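Local coordinates for probable benzoylformate decarboxylase (Rhodococcus jostii, PDB 7ORX), which is a thiamine diphosphate-dependent enzyme with two cofactor-binding domains and a central domain, holding thiamine diphosphate and a sodium ion in a four-chain assembly, at residues Val495-Ala501 with Pro519-Arg525; Asp422-Ile426 with Ile449-Ile453; Ser93-Val97 with Ala145-Leu150; Ile236-Pro240 with Val280-His284; Thr11-Leu15 with Pro33-Gly37. All blocks are in the same frame, centred on the assembly; numbering follows the deposited sequence.

Interaction 1 (Val495-Ala501 with Pro519-Arg525); sequences VRGTAVA and PTLIEVR
R496 O takes the backbone N-H of L521 at 3.1 Å, opening the run of hydrogen bonds that ties strand 496-500 to strand 520-525. The two strands run parallel, their axes at 17°, so donors and acceptors alternate in the usual staggered way: T498 gives its N-H to L521 O at 3.1 Å and receives the N-H of E523 at T498 O, 2.9 Å away. Next, V500 N reaches E523 O in a bond that is weak because it is bent to 126°, whereas V500 O accepts R525 N at 3.1 Å. Shared acceptors add C-H contacts, such as that of G497 CA with L521 O at 3.2 Å.

Side chains add apolar contacts. V495, CG1 anti to the backbone N (chi1 180°), carries that methyl to 3.8 Å from P519 CB, and V500 CG1 meets V524 CG2. On the face of L521, A499 and E523, the glutamate extends clear of the strand; its carboxylate is satisfied outside the pair, OE2 by N457 ND2 and OE1, weakly, by F486 N.

This is the beta-alpha-beta unit of strand 496-500, helix 503-515 and strand 520-525, at the edge of the C-terminal domain's parallel sheet. Helix 503-515 covers the face of R496, V500 and T520, helices 440-447 and 486-493 pack against V495, L521 and E523, and strand 452-457 continues the sheet beyond 520-525.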
# COMPACT_ATOMS: atom_id res chain seq x y z
N VAL C 495 -38.38 -3.71 -17.29
CA VAL C 495 -38.09 -3.92 -18.74
C VAL C 495 -38.96 -5.05 -19.32
O VAL C 495 -39.03 -6.13 -18.75
CB VAL C 495 -36.60 -4.19 -18.96
CG1 VAL C 495 -36.26 -4.42 -20.43
CG2 VAL C 495 -35.82 -3.03 -18.42
N ARG C 496 -39.51 -4.78 -20.50
CA ARG C 496 -40.36 -5.70 -21.29
C ARG C 496 -39.44 -6.81 -21.82
O ARG C 496 -38.44 -6.48 -22.43
CB ARG C 496 -41.11 -4.88 -22.36
CG ARG C 496 -41.25 -5.48 -23.77
CD ARG C 496 -41.78 -4.54 -24.87
NE ARG C 496 -42.72 -5.22 -25.79
CZ ARG C 496 -42.42 -5.75 -26.99
NH1 ARG C 496 -41.19 -5.65 -27.48
NH2 ARG C 496 -43.38 -6.38 -27.66
N GLY C 497 -39.78 -8.07 -21.58
CA GLY C 497 -38.95 -9.22 -21.99
C GLY C 497 -39.75 -10.31 -22.66
O GLY C 497 -40.88 -10.49 -22.27
N THR C 498 -39.17 -10.99 -23.65
CA THR C 498 -39.77 -12.20 -24.29
C THR C 498 -38.67 -13.28 -24.37
O THR C 498 -37.51 -12.90 -24.44
CB THR C 498 -40.44 -11.86 -25.64
OG1 THR C 498 -39.69 -12.37 -26.75
CG2 THR C 498 -40.65 -10.37 -25.83
N ALA C 499 -39.04 -14.55 -24.27
CA ALA C 499 -38.18 -15.74 -24.48
C ALA C 499 -38.51 -16.35 -25.84
O ALA C 499 -39.66 -16.35 -26.26
CB ALA C 499 -38.38 -16.76 -23.37
N VAL C 500 -37.52 -16.95 -26.47
CA VAL C 500 -37.50 -17.24 -27.93
C VAL C 500 -36.56 -18.43 -28.09
O VAL C 500 -35.61 -18.49 -27.32
CB VAL C 500 -37.04 -15.96 -28.64
CG1 VAL C 500 -35.89 -16.17 -29.61
CG2 VAL C 500 -38.18 -15.23 -29.31
N ALA C 501 -36.85 -19.38 -28.96
CA ALA C 501 -36.01 -20.59 -29.10
C ALA C 501 -35.86 -21.01 -30.56
O ALA C 501 -35.17 -22.00 -30.81
CB ALA C 501 -36.61 -21.70 -28.25
N PRO C 519 -36.15 0.07 -23.27
CA PRO C 519 -35.36 -1.14 -23.10
C PRO C 519 -36.25 -2.35 -23.38
O PRO C 519 -37.42 -2.35 -22.97
CB PRO C 519 -34.89 -1.12 -21.65
CG PRO C 519 -35.80 -0.14 -21.00
CD PRO C 519 -36.12 0.90 -22.06
N THR C 520 -35.67 -3.32 -24.07
CA THR C 520 -36.27 -4.63 -24.42
C THR C 520 -35.21 -5.71 -24.19
O THR C 520 -34.03 -5.45 -24.47
CB THR C 520 -36.70 -4.65 -25.89
OG1 THR C 520 -35.66 -4.00 -26.62
CG2 THR C 520 -37.98 -3.89 -26.09
N LEU C 521 -35.63 -6.84 -23.66
CA LEU C 521 -34.77 -8.00 -23.41
C LEU C 521 -35.34 -9.17 -24.20
O LEU C 521 -36.53 -9.45 -24.03
CB LEU C 521 -34.79 -8.33 -21.93
CG LEU C 521 -33.91 -9.51 -21.55
CD1 LEU C 521 -33.13 -9.21 -20.28
CD2 LEU C 521 -34.73 -10.78 -21.43
N ILE C 522 -34.51 -9.84 -24.97
CA ILE C 522 -34.87 -11.13 -25.63
C ILE C 522 -34.03 -12.22 -24.97
O ILE C 522 -32.84 -12.12 -25.06
CB ILE C 522 -34.57 -11.05 -27.12
CG1 ILE C 522 -35.45 -10.00 -27.79
CG2 ILE C 522 -34.72 -12.39 -27.77
CD1 ILE C 522 -34.85 -9.48 -29.08
N GLU C 523 -34.65 -13.23 -24.37
CA GLU C 523 -33.92 -14.39 -23.83
C GLU C 523 -33.92 -15.43 -24.94
O GLU C 523 -34.97 -15.87 -25.27
CB GLU C 523 -34.57 -14.91 -22.56
CG GLU C 523 -33.86 -16.12 -22.00
CD GLU C 523 -34.57 -16.82 -20.83
OE1 GLU C 523 -35.55 -16.23 -20.29
OE2 GLU C 523 -34.16 -17.95 -20.45
N VAL C 524 -32.80 -15.69 -25.56
CA VAL C 524 -32.66 -16.73 -26.62
C VAL C 524 -32.19 -17.98 -25.92
O VAL C 524 -31.21 -17.89 -25.22
CB VAL C 524 -31.63 -16.33 -27.69
CG1 VAL C 524 -31.46 -17.41 -28.72
CG2 VAL C 524 -32.00 -15.01 -28.35
N ARG C 525 -32.85 -19.11 -26.14
CA ARG C 525 -32.33 -20.43 -25.72
C ARG C 525 -31.28 -20.84 -26.74
O ARG C 525 -31.61 -20.91 -27.95
CB ARG C 525 -33.48 -21.44 -25.60
CG ARG C 525 -33.14 -22.62 -24.72
CD ARG C 525 -32.98 -23.89 -25.52
NE ARG C 525 -34.23 -24.67 -25.57
CZ ARG C 525 -34.50 -25.77 -24.85
NH1 ARG C 525 -33.61 -26.25 -23.98
NH2 ARG C 525 -35.66 -26.41 -25.01

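Interaction 2 (Asp422-Ile426 with Ile449-Ile453); sequences DRQVI and IPVVI
Q424 meets P450 because its side chain first runs out with CG anti to the backbone N (chi1 -179°) and then folds at chi2 (66°), swinging the amide across toward P450 and V452. The setting is a beta-alpha-beta crossover of the C-terminal thiamine diphosphate-binding domain, in which helix 440-447 connects the neighbouring parallel strands 425-430 and 452-457. The amide bridges the two segments just where the strands begin. Its NE2 donates to P450 O at 2.9 Å, in the carbonyl plane on a lone pair, and also to V425 O at 3.0 Å, this time from above the carbonyl plane. Both acceptors lie near the plane of the amide, which fixes its rotation.

V425 O is gripped twice, since V452 N also donates to it at 3.2 Å, nearly along the C=O axis; this backbone bond starts the parallel pairing. P450 centres an inverse gamma turn, V451 N bonding to I449 O, and the turn presents P450 O to the glutamine.

Apolar groups fill in around this polar centre. V425 and V451 lie side by side with their CG1 methyls 3.9 Å apart. On the face shared by I426 and V452, helix 503-515 packs against the sheet. V452 crosses the Q424 side chain at about a right angle, putting its CG2 methyl 3.7 Å from Q424 NE2.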
# COMPACT_ATOMS: atom_id res chain seq x y z
N ASP C 422 -27.91 8.38 -31.81
CA ASP C 422 -28.26 8.01 -33.23
C ASP C 422 -27.88 6.56 -33.58
O ASP C 422 -27.80 6.26 -34.78
CB ASP C 422 -27.53 8.88 -34.26
CG ASP C 422 -27.43 10.34 -33.88
OD1 ASP C 422 -28.51 10.92 -33.60
OD2 ASP C 422 -26.26 10.88 -33.87
N ARG C 423 -27.52 5.71 -32.62
CA ARG C 423 -27.01 4.37 -32.94
C ARG C 423 -27.62 3.41 -31.95
O ARG C 423 -27.70 3.71 -30.76
CB ARG C 423 -25.49 4.30 -32.87
CG ARG C 423 -24.77 5.17 -33.90
CD ARG C 423 -23.27 5.10 -33.69
NE ARG C 423 -22.81 3.77 -34.04
CZ ARG C 423 -21.56 3.33 -33.96
NH1 ARG C 423 -20.60 4.13 -33.57
NH2 ARG C 423 -21.27 2.08 -34.33
N GLN C 424 -28.08 2.27 -32.46
CA GLN C 424 -28.69 1.23 -31.62
C GLN C 424 -27.58 0.44 -30.93
O GLN C 424 -26.74 -0.10 -31.63
CB GLN C 424 -29.55 0.28 -32.44
CG GLN C 424 -30.20 -0.79 -31.59
CD GLN C 424 -31.20 -0.20 -30.62
OE1 GLN C 424 -32.27 0.24 -31.02
NE2 GLN C 424 -30.85 -0.22 -29.34
N VAL C 425 -27.59 0.40 -29.61
CA VAL C 425 -26.72 -0.54 -28.84
C VAL C 425 -27.47 -1.86 -28.70
O VAL C 425 -28.63 -1.85 -28.23
CB VAL C 425 -26.33 0.04 -27.48
CG1 VAL C 425 -25.59 -0.98 -26.65
CG2 VAL C 425 -25.48 1.29 -27.65
N ILE C 426 -26.80 -2.95 -29.04
CA ILE C 426 -27.29 -4.33 -28.82
C ILE C 426 -26.35 -5.02 -27.85
O ILE C 426 -25.19 -5.17 -28.18
CB ILE C 426 -27.38 -5.06 -30.17
CG1 ILE C 426 -28.20 -4.23 -31.16
CG2 ILE C 426 -27.95 -6.44 -29.99
CD1 ILE C 426 -28.11 -4.71 -32.58
N ILE C 449 -34.11 4.22 -21.68
CA ILE C 449 -32.89 4.07 -22.52
C ILE C 449 -33.10 2.89 -23.45
O ILE C 449 -33.11 1.73 -22.99
CB ILE C 449 -31.68 3.86 -21.60
CG1 ILE C 449 -31.54 5.04 -20.63
CG2 ILE C 449 -30.42 3.62 -22.43
CD1 ILE C 449 -30.46 4.84 -19.61
N PRO C 450 -33.28 3.14 -24.76
CA PRO C 450 -33.79 2.11 -25.68
C PRO C 450 -32.76 1.05 -26.09
O PRO C 450 -32.65 0.81 -27.26
CB PRO C 450 -34.13 2.93 -26.94
CG PRO C 450 -33.11 4.07 -26.89
CD PRO C 450 -33.04 4.43 -25.41
N VAL C 451 -32.01 0.49 -25.14
CA VAL C 451 -31.07 -0.65 -25.39
C VAL C 451 -31.88 -1.86 -25.82
O VAL C 451 -32.95 -2.11 -25.22
CB VAL C 451 -30.30 -1.16 -24.17
CG1 VAL C 451 -28.83 -1.09 -24.41
CG2 VAL C 451 -30.73 -0.54 -22.86
N VAL C 452 -31.26 -2.70 -26.64
CA VAL C 452 -31.72 -4.10 -26.82
C VAL C 452 -30.71 -5.04 -26.15
O VAL C 452 -29.54 -5.00 -26.53
CB VAL C 452 -31.86 -4.37 -28.32
CG1 VAL C 452 -32.31 -5.81 -28.56
CG2 VAL C 452 -32.77 -3.32 -28.97
N ILE C 453 -31.19 -5.84 -25.20
CA ILE C 453 -30.38 -6.84 -24.46
C ILE C 453 -30.79 -8.24 -24.93
O ILE C 453 -31.96 -8.62 -24.74
CB ILE C 453 -30.59 -6.64 -22.96
CG1 ILE C 453 -30.18 -5.23 -22.51
CG2 ILE C 453 -29.84 -7.68 -22.15
CD1 ILE C 453 -28.73 -4.93 -22.70

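Interaction 3 (Ser93-Val97 with Ala145-Leu150); sequences SPLVV and AIHTAL
A145 meets V96 where helix 138-149 lies against the parallel sheet of the N-terminal domain: its CB stands 4.4 Å from V96 CG1. One residue on, I146 approaches the same valine from another side. Its CG1 comes within 4.0 Å of V96 CG2, the two side chains meeting at a slant. With CG1 anti to the backbone N (chi1 179°), V96 presents its two methyls to different residues, CG1 to A145 and CG2 to I146 and A149.

A full turn after A145, A149 points its methyl into the step between P94 and V96. A149 CB lies 4.0 Å from P94 CB and 4.2 Å from V96 CG2, while P94 CB in turn rests 3.5 Å from A149 O. L150 follows just past the helix; its CD2 reaches back to 3.9 Å from P94 CB, crossing the proline ring at about a right angle. P94 itself centres an inverse gamma turn that leads into strand 95-101.

Helix and strand run roughly antiparallel, at 149°, with their axes 8.4 Å apart. V157 and V159 of the adjoining strand 157-162 also touch the helix through A145 and A149, and L69 of strand 68-73 touches V96. No hydrogen bond crosses between the segments: the small alanines probably let the helix settle close to the strand, and the join rests mainly on hydrocarbon contacts, most of them buried.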
# COMPACT_ATOMS: atom_id res chain seq x y z
N SER C 93 -9.93 3.72 -19.66
CA SER C 93 -11.17 4.51 -19.50
C SER C 93 -10.98 5.58 -18.44
O SER C 93 -10.67 5.26 -17.29
CB SER C 93 -12.33 3.61 -19.20
OG SER C 93 -13.02 3.34 -20.42
N PRO C 94 -11.11 6.87 -18.82
CA PRO C 94 -10.90 7.98 -17.90
C PRO C 94 -12.06 8.24 -16.94
O PRO C 94 -12.55 9.32 -16.93
CB PRO C 94 -10.69 9.18 -18.85
CG PRO C 94 -11.45 8.82 -20.07
CD PRO C 94 -11.34 7.32 -20.20
N LEU C 95 -12.46 7.26 -16.15
CA LEU C 95 -13.46 7.45 -15.07
C LEU C 95 -12.83 8.27 -13.95
O LEU C 95 -11.72 7.93 -13.47
CB LEU C 95 -13.88 6.10 -14.48
CG LEU C 95 -14.47 5.10 -15.46
CD1 LEU C 95 -15.01 3.87 -14.70
CD2 LEU C 95 -15.58 5.73 -16.28
N VAL C 96 -13.55 9.27 -13.47
CA VAL C 96 -13.18 10.05 -12.27
C VAL C 96 -14.12 9.62 -11.15
O VAL C 96 -15.29 9.98 -11.18
CB VAL C 96 -13.33 11.53 -12.60
CG1 VAL C 96 -12.98 12.36 -11.39
CG2 VAL C 96 -12.53 11.90 -13.82
N VAL C 97 -13.66 8.80 -10.22
CA VAL C 97 -14.57 8.23 -9.22
C VAL C 97 -14.40 9.01 -7.92
O VAL C 97 -13.34 8.89 -7.33
CB VAL C 97 -14.21 6.76 -9.00
CG1 VAL C 97 -15.12 6.08 -7.98
CG2 VAL C 97 -14.17 6.00 -10.31
N ALA C 145 -7.16 15.14 -10.64
CA ALA C 145 -7.84 13.87 -10.93
C ALA C 145 -8.25 13.84 -12.40
O ALA C 145 -7.97 12.80 -13.07
CB ALA C 145 -9.04 13.66 -10.04
N ILE C 146 -8.88 14.91 -12.91
CA ILE C 146 -9.45 14.88 -14.29
C ILE C 146 -8.29 14.89 -15.28
O ILE C 146 -8.31 14.08 -16.19
CB ILE C 146 -10.42 16.04 -14.53
CG1 ILE C 146 -11.67 15.85 -13.67
CG2 ILE C 146 -10.75 16.19 -16.01
CD1 ILE C 146 -12.43 17.12 -13.41
N HIS C 147 -7.30 15.75 -15.10
CA HIS C 147 -6.20 15.86 -16.09
C HIS C 147 -5.46 14.53 -16.18
O HIS C 147 -5.04 14.13 -17.30
CB HIS C 147 -5.22 16.95 -15.67
CG HIS C 147 -5.75 18.32 -15.82
ND1 HIS C 147 -6.34 18.75 -16.99
CD2 HIS C 147 -5.73 19.37 -14.96
CE1 HIS C 147 -6.68 20.02 -16.84
NE2 HIS C 147 -6.31 20.43 -15.60
N THR C 148 -5.22 13.96 -15.01
CA THR C 148 -4.53 12.66 -14.80
C THR C 148 -5.34 11.58 -15.52
O THR C 148 -4.74 10.81 -16.25
CB THR C 148 -4.39 12.32 -13.31
OG1 THR C 148 -3.64 13.33 -12.63
CG2 THR C 148 -3.71 10.99 -13.08
N ALA C 149 -6.64 11.48 -15.32
CA ALA C 149 -7.47 10.46 -16.00
C ALA C 149 -7.30 10.53 -17.53
O ALA C 149 -7.27 9.43 -18.12
CB ALA C 149 -8.90 10.60 -15.60
N LEU C 150 -7.10 11.71 -18.14
CA LEU C 150 -7.05 11.90 -19.61
C LEU C 150 -5.63 11.88 -20.14
O LEU C 150 -5.43 12.03 -21.37
CB LEU C 150 -7.71 13.23 -19.98
CG LEU C 150 -9.20 13.28 -19.68
CD1 LEU C 150 -9.69 14.71 -19.57
CD2 LEU C 150 -9.99 12.54 -20.73

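Interaction 4 (Ile236-Pro240 with Val280-His284); sequences IAPSP and VFRYH
P238 presses its ring against F281 and R282, joining two loops of the central domain that follow strands 234-236 and 272-276. From CB outward the ring passes from R282 to F281. P238 CB lies 3.9 Å from R282 O, CG is 4.0 Å from F281 CB, and CD reaches F281 CD1 at 3.9 Å, the proline and the phenylalanine crossing at about a right angle. Helix 260-266 closes over this pair through L263.

Beside it, S239 makes the polar link. Its OG, held beside its own backbone N and anti to the carbonyl carbon (chi1 -49°), donates to R282 O at 2.7 Å, nearly in line with the carbonyl at 165°. R282 centres an inverse gamma turn, which turns that oxygen toward the serine. Its CB packs on P238 O at 3.7 Å, but the guanidinium leads away to a cation-pi contact with Y90. M112 of the third subunit packs on both S239 and H284.

One short hydrogen bond and a small apolar patch thus fasten two loops without regular structure: the serine satisfies a backbone carbonyl at the turn, and the P238 ring packs beside that oxygen.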
# COMPACT_ATOMS: atom_id res chain seq x y z
N ILE C 236 -6.78 -8.85 -35.47
CA ILE C 236 -7.01 -8.11 -34.20
C ILE C 236 -6.18 -8.79 -33.11
O ILE C 236 -6.20 -10.03 -33.03
CB ILE C 236 -8.52 -8.09 -33.91
CG1 ILE C 236 -9.24 -7.25 -34.95
CG2 ILE C 236 -8.81 -7.60 -32.50
CD1 ILE C 236 -10.76 -7.27 -34.79
N ALA C 237 -5.51 -8.03 -32.26
CA ALA C 237 -4.76 -8.59 -31.13
C ALA C 237 -5.66 -9.43 -30.25
O ALA C 237 -6.84 -9.13 -30.05
CB ALA C 237 -4.19 -7.46 -30.31
N PRO C 238 -5.10 -10.45 -29.60
CA PRO C 238 -5.87 -11.37 -28.78
C PRO C 238 -6.61 -10.74 -27.61
O PRO C 238 -6.17 -9.82 -27.12
CB PRO C 238 -4.85 -12.36 -28.25
CG PRO C 238 -3.56 -11.60 -28.32
CD PRO C 238 -3.67 -10.77 -29.58
N SER C 239 -7.69 -11.39 -27.16
CA SER C 239 -8.56 -10.94 -26.05
C SER C 239 -8.94 -9.49 -26.35
O SER C 239 -8.72 -8.59 -25.53
CB SER C 239 -7.84 -11.09 -24.71
OG SER C 239 -7.23 -12.38 -24.54
N PRO C 240 -9.58 -9.23 -27.52
CA PRO C 240 -10.00 -7.88 -27.87
C PRO C 240 -11.19 -7.40 -27.05
O PRO C 240 -12.08 -8.16 -26.72
CB PRO C 240 -10.43 -8.04 -29.33
CG PRO C 240 -10.94 -9.45 -29.42
CD PRO C 240 -10.04 -10.24 -28.50
N VAL C 280 1.57 -6.63 -26.01
CA VAL C 280 2.25 -7.80 -26.65
C VAL C 280 2.52 -8.81 -25.54
O VAL C 280 3.42 -8.62 -24.74
CB VAL C 280 3.54 -7.35 -27.36
CG1 VAL C 280 4.30 -8.49 -27.96
CG2 VAL C 280 3.25 -6.34 -28.43
N PHE C 281 1.67 -9.83 -25.38
CA PHE C 281 0.30 -9.86 -25.88
C PHE C 281 -0.63 -10.20 -24.69
O PHE C 281 -0.18 -10.70 -23.62
CB PHE C 281 0.12 -10.88 -27.02
CG PHE C 281 0.68 -10.56 -28.39
CD1 PHE C 281 0.05 -9.66 -29.23
CD2 PHE C 281 1.78 -11.23 -28.89
CE1 PHE C 281 0.55 -9.37 -30.48
CE2 PHE C 281 2.24 -11.00 -30.18
CZ PHE C 281 1.63 -10.07 -30.98
N ARG C 282 -1.92 -10.00 -24.88
CA ARG C 282 -2.98 -10.31 -23.90
C ARG C 282 -3.41 -11.80 -24.05
O ARG C 282 -4.58 -12.12 -24.38
CB ARG C 282 -4.08 -9.28 -24.14
CG ARG C 282 -4.88 -8.96 -22.90
CD ARG C 282 -4.32 -7.88 -22.02
NE ARG C 282 -5.37 -7.75 -21.01
CZ ARG C 282 -5.26 -8.06 -19.72
NH1 ARG C 282 -4.11 -8.50 -19.21
NH2 ARG C 282 -6.29 -7.86 -18.92
N TYR C 283 -2.47 -12.70 -23.81
CA TYR C 283 -2.64 -14.17 -23.76
C TYR C 283 -3.59 -14.49 -22.61
O TYR C 283 -3.79 -13.62 -21.77
CB TYR C 283 -1.29 -14.86 -23.50
CG TYR C 283 -0.18 -14.55 -24.50
CD1 TYR C 283 -0.36 -14.80 -25.84
CD2 TYR C 283 1.07 -14.10 -24.10
CE1 TYR C 283 0.63 -14.56 -26.78
CE2 TYR C 283 2.08 -13.88 -25.02
CZ TYR C 283 1.86 -14.11 -26.37
OH TYR C 283 2.79 -13.98 -27.36
N HIS C 284 -4.13 -15.69 -22.56
CA HIS C 284 -5.20 -16.09 -21.59
C HIS C 284 -4.94 -17.52 -21.13
O HIS C 284 -4.36 -17.69 -20.05
CB HIS C 284 -6.59 -15.89 -22.24
CG HIS C 284 -7.73 -16.06 -21.29
ND1 HIS C 284 -8.97 -15.52 -21.55
CD2 HIS C 284 -7.81 -16.66 -20.08
CE1 HIS C 284 -9.79 -15.81 -20.55
NE2 HIS C 284 -9.10 -16.51 -19.63

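Interaction 5 (Thr11-Leu15 with Pro33-Gly37); sequences TYELL and PFLSG
Y12 and F34 lay their rings almost parallel, planes at 9°, but strongly offset, with little overlap and with centroids 4.7 Å from each other. The pair joins helix 7-17 to the short helix 32-35 in the N-terminal thiamine diphosphate-binding domain, whose core is a parallel sheet flanked by helices. The slide puts the tyrosine hydroxyl, instead of its ring, over the phenylalanine: Y12 OH stands 3.3 Å above the F34 plane, over the ring centre. The F34 ring comes beneath the hydroxyl because its CG is anti to the backbone N (chi1 176°), sending the side chain back toward helix 7-17.

F34 therefore holds Y12 at two places. Besides offering a ring face, its backbone oxygen accepts a hydrogen bond from the hydroxyl, Y12 OH to F34 O being 2.8 Å, with the donor 49° out of the carbonyl plane. That oxygen lies at the edge of the tyrosine ring, near its plane.

Other neighbours frame the two rings. L15 CD1 comes to the edge of the F34 ring, 4.1 Å from CZ, while T11 CG2 approaches it obliquely. F42 meets Y12 edge to face, and W166 also touches F34. The third subunit packs on this part of the chain through T476 against L35. Beyond the helix, the chain at G37 passes close to the tyrosine, with G37 C 3.4 Å from Y12 CE2.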
# COMPACT_ATOMS: atom_id res chain seq x y z
N THR C 11 -16.25 23.41 -7.44
CA THR C 11 -16.15 22.02 -7.96
C THR C 11 -17.13 21.86 -9.13
O THR C 11 -16.68 21.46 -10.19
CB THR C 11 -16.39 20.99 -6.85
OG1 THR C 11 -15.39 21.15 -5.84
CG2 THR C 11 -16.34 19.57 -7.37
N TYR C 12 -18.40 22.25 -8.94
CA TYR C 12 -19.47 22.19 -9.98
C TYR C 12 -19.13 23.11 -11.15
O TYR C 12 -19.31 22.68 -12.30
CB TYR C 12 -20.85 22.47 -9.39
CG TYR C 12 -21.50 21.25 -8.78
CD1 TYR C 12 -21.81 20.15 -9.57
CD2 TYR C 12 -21.81 21.18 -7.43
CE1 TYR C 12 -22.39 19.02 -9.03
CE2 TYR C 12 -22.41 20.07 -6.87
CZ TYR C 12 -22.71 18.97 -7.67
OH TYR C 12 -23.32 17.85 -7.18
N GLU C 13 -18.58 24.29 -10.91
CA GLU C 13 -18.22 25.20 -12.04
C GLU C 13 -17.13 24.52 -12.88
O GLU C 13 -17.07 24.73 -14.12
CB GLU C 13 -17.87 26.60 -11.51
CG GLU C 13 -17.46 27.58 -12.61
CD GLU C 13 -18.35 28.75 -13.02
OE1 GLU C 13 -17.82 29.91 -13.11
OE2 GLU C 13 -19.56 28.50 -13.35
N LEU C 14 -16.31 23.72 -12.21
CA LEU C 14 -15.14 23.07 -12.82
C LEU C 14 -15.60 21.86 -13.61
O LEU C 14 -15.18 21.73 -14.77
CB LEU C 14 -14.18 22.71 -11.69
CG LEU C 14 -13.02 21.81 -12.10
CD1 LEU C 14 -11.97 22.58 -12.89
CD2 LEU C 14 -12.39 21.15 -10.89
N LEU C 15 -16.44 20.99 -13.01
CA LEU C 15 -16.95 19.79 -13.71
C LEU C 15 -17.65 20.25 -14.99
O LEU C 15 -17.49 19.58 -15.99
CB LEU C 15 -17.90 19.03 -12.80
CG LEU C 15 -17.30 18.56 -11.48
CD1 LEU C 15 -18.36 18.08 -10.53
CD2 LEU C 15 -16.28 17.47 -11.70
N PRO C 33 -24.55 15.99 0.84
CA PRO C 33 -24.03 17.37 0.76
C PRO C 33 -23.36 17.74 -0.57
O PRO C 33 -23.38 18.89 -0.93
CB PRO C 33 -23.02 17.46 1.91
CG PRO C 33 -23.44 16.38 2.88
CD PRO C 33 -23.96 15.27 1.99
N PHE C 34 -22.79 16.77 -1.29
CA PHE C 34 -22.28 16.99 -2.66
C PHE C 34 -23.46 17.16 -3.62
O PHE C 34 -23.50 18.10 -4.42
CB PHE C 34 -21.38 15.85 -3.14
CG PHE C 34 -20.96 16.05 -4.57
CD1 PHE C 34 -20.22 17.17 -4.94
CD2 PHE C 34 -21.35 15.16 -5.57
CE1 PHE C 34 -19.85 17.37 -6.26
CE2 PHE C 34 -20.98 15.37 -6.89
CZ PHE C 34 -20.22 16.46 -7.24
N LEU C 35 -24.40 16.23 -3.56
CA LEU C 35 -25.49 16.12 -4.56
C LEU C 35 -26.45 17.30 -4.40
O LEU C 35 -27.09 17.66 -5.42
CB LEU C 35 -26.23 14.79 -4.40
CG LEU C 35 -25.44 13.54 -4.79
CD1 LEU C 35 -26.28 12.27 -4.63
CD2 LEU C 35 -24.89 13.67 -6.21
N SER C 36 -26.55 17.88 -3.20
CA SER C 36 -27.54 18.95 -2.91
C SER C 36 -27.24 20.20 -3.74
O SER C 36 -28.19 20.89 -4.13
CB SER C 36 -27.62 19.25 -1.42
OG SER C 36 -26.38 19.73 -0.91
N GLY C 37 -25.96 20.47 -4.01
CA GLY C 37 -25.49 21.67 -4.71
C GLY C 37 -25.42 21.45 -6.21
O GLY C 37 -24.95 22.34 -6.92

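In the fold
Interactions 1 and 2 belong to one parallel sheet of the C-terminal domain: strands 520-525 and 452-457 are neighbours, and I522 N lies 2.8 Å from I453 O in a probable hydrogen bond. Interactions 3 and 5 meet in the N-terminal domain, where I146 CD1 touches L15 CD2 at 4.2 Å. Interaction 4 stands apart in the central domain, its centre about 25 Å from that of interaction 3. It lies close to the cofactor, the H284 side chain being about 7 Å from a thiamine diphosphate. The L35 side chain is about 10 Å from a bound thiamine diphosphate. The E523 side chain is about 11 Å from a bound thiamine diphosphate. Interactions 4 and 5, centres about 40 Å apart, both touch the third subunit.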